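Local coordinates for protein iron transport multicopper oxidase FET3 (Saccharomyces cerevisiae, PDB 1ZPU) that oxidises iron(II) to iron(III) with molecular oxygen for high-affinity iron uptake, using four copper ions, and also acts as a cuprous oxidase, at residues Asn6-Val16 with Pro23-Pro34. Sequence-based numbering, arbitrary orientation.
With NAG (2-acetamido-2-deoxy-beta-D-glucopyranose), chain B.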
# COMPACT_ATOMS: atom_id res chain seq x y z
N ASN A 6 -9.89 10.97 -18.47
CA ASN A 6 -9.18 12.23 -18.37
C ASN A 6 -9.40 12.88 -17.02
O ASN A 6 -10.46 13.46 -16.75
CB ASN A 6 -9.54 13.17 -19.50
CG ASN A 6 -8.88 14.52 -19.33
OD1 ASN A 6 -7.75 14.62 -18.83
ND2 ASN A 6 -9.60 15.57 -19.68
N TRP A 7 -8.40 12.78 -16.15
CA TRP A 7 -8.49 13.28 -14.79
C TRP A 7 -7.50 14.38 -14.47
O TRP A 7 -6.31 14.27 -14.76
CB TRP A 7 -8.24 12.18 -13.78
CG TRP A 7 -9.20 11.08 -13.82
CD1 TRP A 7 -10.45 11.09 -14.33
CD2 TRP A 7 -9.00 9.78 -13.26
NE1 TRP A 7 -11.04 9.86 -14.16
CE2 TRP A 7 -10.16 9.04 -13.50
CE3 TRP A 7 -7.93 9.17 -12.59
CZ2 TRP A 7 -10.30 7.71 -13.09
CZ3 TRP A 7 -8.07 7.84 -12.18
CH2 TRP A 7 -9.24 7.14 -12.43
N THR A 8 -8.01 15.44 -13.85
CA THR A 8 -7.21 16.59 -13.44
C THR A 8 -7.31 16.81 -11.93
O THR A 8 -8.41 16.94 -11.37
CB THR A 8 -7.65 17.87 -14.17
OG1 THR A 8 -7.55 17.66 -15.58
CG2 THR A 8 -6.80 19.03 -13.74
N THR A 9 -6.14 16.84 -11.28
CA THR A 9 -6.05 17.10 -9.86
C THR A 9 -6.41 18.54 -9.55
O THR A 9 -6.19 19.45 -10.37
CB THR A 9 -4.64 16.87 -9.30
OG1 THR A 9 -3.71 17.68 -10.02
CG2 THR A 9 -4.23 15.42 -9.40
N GLY A 10 -6.97 18.75 -8.36
CA GLY A 10 -7.32 20.08 -7.89
C GLY A 10 -7.59 20.10 -6.41
O GLY A 10 -7.57 19.07 -5.76
N TRP A 11 -7.83 21.29 -5.88
CA TRP A 11 -8.17 21.47 -4.47
C TRP A 11 -9.55 22.09 -4.32
O TRP A 11 -9.87 23.06 -4.99
CB TRP A 11 -7.14 22.36 -3.77
CG TRP A 11 -5.81 21.72 -3.56
CD1 TRP A 11 -4.68 21.91 -4.30
CD2 TRP A 11 -5.45 20.79 -2.53
NE1 TRP A 11 -3.65 21.16 -3.81
CE2 TRP A 11 -4.09 20.46 -2.72
CE3 TRP A 11 -6.15 20.20 -1.46
CZ2 TRP A 11 -3.40 19.56 -1.88
CZ3 TRP A 11 -5.47 19.31 -0.62
CH2 TRP A 11 -4.10 19.00 -0.84
N ASP A 12 -10.36 21.52 -3.45
CA ASP A 12 -11.65 22.08 -3.10
C ASP A 12 -11.98 21.74 -1.66
O ASP A 12 -11.49 20.74 -1.13
CB ASP A 12 -12.74 21.55 -4.02
CG ASP A 12 -12.87 22.38 -5.28
OD1 ASP A 12 -13.62 23.39 -5.23
OD2 ASP A 12 -12.21 22.04 -6.31
N TYR A 13 -12.81 22.57 -1.04
CA TYR A 13 -13.30 22.30 0.30
C TYR A 13 -14.36 21.20 0.34
O TYR A 13 -15.29 21.22 -0.46
CB TYR A 13 -13.82 23.59 0.95
CG TYR A 13 -12.69 24.46 1.43
CD1 TYR A 13 -12.14 25.45 0.61
CD2 TYR A 13 -12.15 24.28 2.70
CE1 TYR A 13 -11.07 26.23 1.05
CE2 TYR A 13 -11.09 25.06 3.15
CZ TYR A 13 -10.55 26.04 2.32
OH TYR A 13 -9.49 26.81 2.78
N ARG A 14 -14.18 20.22 1.22
CA ARG A 14 -15.24 19.29 1.58
C ARG A 14 -15.24 19.11 3.09
O ARG A 14 -14.22 19.34 3.76
CB ARG A 14 -15.04 17.90 0.96
CG ARG A 14 -15.23 17.77 -0.53
CD ARG A 14 -16.56 18.24 -1.05
NE ARG A 14 -16.27 18.98 -2.27
CZ ARG A 14 -16.49 18.55 -3.51
NH1 ARG A 14 -17.08 17.37 -3.72
NH2 ARG A 14 -16.15 19.33 -4.53
N ASN A 15 -16.38 18.71 3.63
CA ASN A 15 -16.43 18.31 5.02
C ASN A 15 -16.66 16.81 5.07
O ASN A 15 -17.79 16.36 5.20
CB ASN A 15 -17.50 19.09 5.78
CG ASN A 15 -17.42 18.84 7.28
OD1 ASN A 15 -16.95 17.79 7.71
ND2 ASN A 15 -17.87 19.81 8.08
N VAL A 16 -15.58 16.06 4.93
CA VAL A 16 -15.63 14.61 4.81
C VAL A 16 -16.08 13.98 6.13
O VAL A 16 -16.96 13.12 6.19
CB VAL A 16 -14.24 14.07 4.48
CG1 VAL A 16 -14.24 12.55 4.41
CG2 VAL A 16 -13.75 14.71 3.19
N PRO A 23 -9.76 21.62 2.72
CA PRO A 23 -9.44 21.32 1.32
C PRO A 23 -9.08 19.86 1.12
O PRO A 23 -8.31 19.30 1.89
CB PRO A 23 -8.23 22.23 1.00
CG PRO A 23 -8.17 23.20 2.09
CD PRO A 23 -8.78 22.54 3.31
N VAL A 24 -9.64 19.25 0.07
CA VAL A 24 -9.30 17.90 -0.31
C VAL A 24 -8.88 17.88 -1.79
O VAL A 24 -9.19 18.84 -2.52
CB VAL A 24 -10.48 16.92 -0.04
CG1 VAL A 24 -10.82 16.88 1.43
CG2 VAL A 24 -11.71 17.31 -0.83
N ILE A 25 -8.18 16.83 -2.21
CA ILE A 25 -7.76 16.71 -3.62
C ILE A 25 -8.88 16.16 -4.52
O ILE A 25 -9.32 15.01 -4.37
CB ILE A 25 -6.48 15.87 -3.81
CG1 ILE A 25 -5.43 16.23 -2.75
CG2 ILE A 25 -5.88 16.14 -5.20
CD1 ILE A 25 -4.07 15.58 -2.95
N THR A 26 -9.32 16.98 -5.45
CA THR A 26 -10.43 16.62 -6.32
C THR A 26 -9.98 16.02 -7.65
O THR A 26 -8.85 16.21 -8.07
CB THR A 26 -11.31 17.84 -6.57
OG1 THR A 26 -10.49 18.94 -6.99
CG2 THR A 26 -12.02 18.23 -5.29
N CYS A 27 -10.88 15.29 -8.29
CA CYS A 27 -10.70 14.80 -9.63
C CYS A 27 -11.70 15.50 -10.54
O CYS A 27 -12.91 15.29 -10.41
CB CYS A 27 -10.94 13.29 -9.66
SG CYS A 27 -10.96 12.57 -11.31
N ASN A 28 -11.21 16.33 -11.46
CA ASN A 28 -12.07 17.17 -12.32
C ASN A 28 -13.11 17.96 -11.53
O ASN A 28 -14.26 18.08 -11.93
CB ASN A 28 -12.78 16.33 -13.39
CG ASN A 28 -11.80 15.61 -14.30
OD1 ASN A 28 -10.62 15.94 -14.38
ND2 ASN A 28 -12.31 14.60 -15.00
N GLY A 29 -12.70 18.49 -10.38
CA GLY A 29 -13.61 19.20 -9.49
C GLY A 29 -14.49 18.34 -8.61
O GLY A 29 -15.26 18.88 -7.82
N GLN A 30 -14.39 17.01 -8.72
CA GLN A 30 -15.29 16.12 -7.98
C GLN A 30 -14.60 15.37 -6.85
O GLN A 30 -13.41 15.07 -6.92
CB GLN A 30 -15.95 15.11 -8.92
CG GLN A 30 -16.41 15.72 -10.22
CD GLN A 30 -17.41 16.84 -10.00
OE1 GLN A 30 -17.23 17.95 -10.50
NE2 GLN A 30 -18.47 16.55 -9.25
N PHE A 31 -15.36 15.08 -5.80
CA PHE A 31 -14.88 14.28 -4.70
C PHE A 31 -16.02 13.43 -4.21
O PHE A 31 -17.12 13.95 -4.06
CB PHE A 31 -14.40 15.17 -3.56
CG PHE A 31 -13.61 14.44 -2.52
CD1 PHE A 31 -12.24 14.26 -2.68
CD2 PHE A 31 -14.24 13.91 -1.41
CE1 PHE A 31 -11.51 13.58 -1.75
CE2 PHE A 31 -13.52 13.22 -0.46
CZ PHE A 31 -12.15 13.05 -0.63
N PRO A 32 -15.76 12.15 -3.90
CA PRO A 32 -14.46 11.46 -3.95
C PRO A 32 -14.00 11.10 -5.36
O PRO A 32 -14.79 11.22 -6.29
CB PRO A 32 -14.71 10.18 -3.13
CG PRO A 32 -16.17 9.97 -3.19
CD PRO A 32 -16.84 11.29 -3.40
N TRP A 33 -12.76 10.66 -5.51
CA TRP A 33 -12.24 10.15 -6.79
C TRP A 33 -13.03 8.93 -7.27
O TRP A 33 -13.62 8.22 -6.47
CB TRP A 33 -10.76 9.84 -6.66
CG TRP A 33 -9.91 11.07 -6.71
CD1 TRP A 33 -9.91 12.12 -5.83
CD2 TRP A 33 -8.95 11.40 -7.72
NE1 TRP A 33 -9.01 13.08 -6.23
CE2 TRP A 33 -8.40 12.66 -7.38
CE3 TRP A 33 -8.49 10.76 -8.87
CZ2 TRP A 33 -7.43 13.29 -8.17
CZ3 TRP A 33 -7.53 11.38 -9.64
CH2 TRP A 33 -7.01 12.64 -9.29
N PRO A 34 -13.07 8.70 -8.59
CA PRO A 34 -13.89 7.61 -9.14
C PRO A 34 -13.33 6.23 -8.83
O PRO A 34 -12.16 6.10 -8.47
CB PRO A 34 -13.80 7.85 -10.64
CG PRO A 34 -12.50 8.54 -10.83
CD PRO A 34 -12.36 9.43 -9.66
C1 NAG B . -9.15 16.22 -20.88
C2 NAG B . -8.18 16.25 -22.07
C3 NAG B . -7.72 17.66 -22.53
C4 NAG B . -8.72 18.78 -22.23
C5 NAG B . -9.36 18.51 -20.87
C6 NAG B . -10.33 19.60 -20.41
C7 NAG B . -6.27 14.84 -22.71
C8 NAG B . -4.77 14.92 -22.52
N2 NAG B . -7.02 15.42 -21.77
O3 NAG B . -7.42 17.65 -23.91
O4 NAG B . -8.09 20.04 -22.22
O5 NAG B . -10.04 17.29 -21.03
O6 NAG B . -10.25 19.68 -19.00
O7 NAG B . -6.74 14.24 -23.69
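Non-hydrogen-bonded antiparallel pairs T9-C27 and W11-I25 alternate with hydrogen-bonded pairs G10-T26 and D12-V24; strands 6-14 and 23-27 run at 136° to each other. Past C27 the second strand enters a type I' turn, where the amide of N28 prolongs the pairing: its ND2 gives a nearly straight bond to N6 O (2.8 Å), in the plane of both groups, and its OD1 receives T8 N (2.7 Å). With CG anti to its carbonyl carbon (chi1 -62°), W7 sets its indole where C27 SG lies over the five-membered ring, 3.6 Å from the centroid. P34 CG reaches W7 CZ2, and the edge of W33 is turned to the W7 face, the planes nearly perpendicular at 87°. W33 is itself tied by NE1 to I25 O (2.7 Å). A leucine here removes the ring that C27 SG and W33 meet, and would probably open a gap beside C27 and P34. Farther along, I25 CG1 makes a CH-pi contact over the six-membered ring of W11, 3.9 Å from its centroid, and P23 CG makes another over the Y13 ring. N6 carries an N-linked N-acetylglucosamine, bonded from ND2 to C1. W7 also meets Y104, the neighbour in sequence of the type 3 copper ligand H105. The hairpin forms one margin of a sheet in the first plastocyanin-like domain, a cupredoxin fold as in other multicopper oxidases.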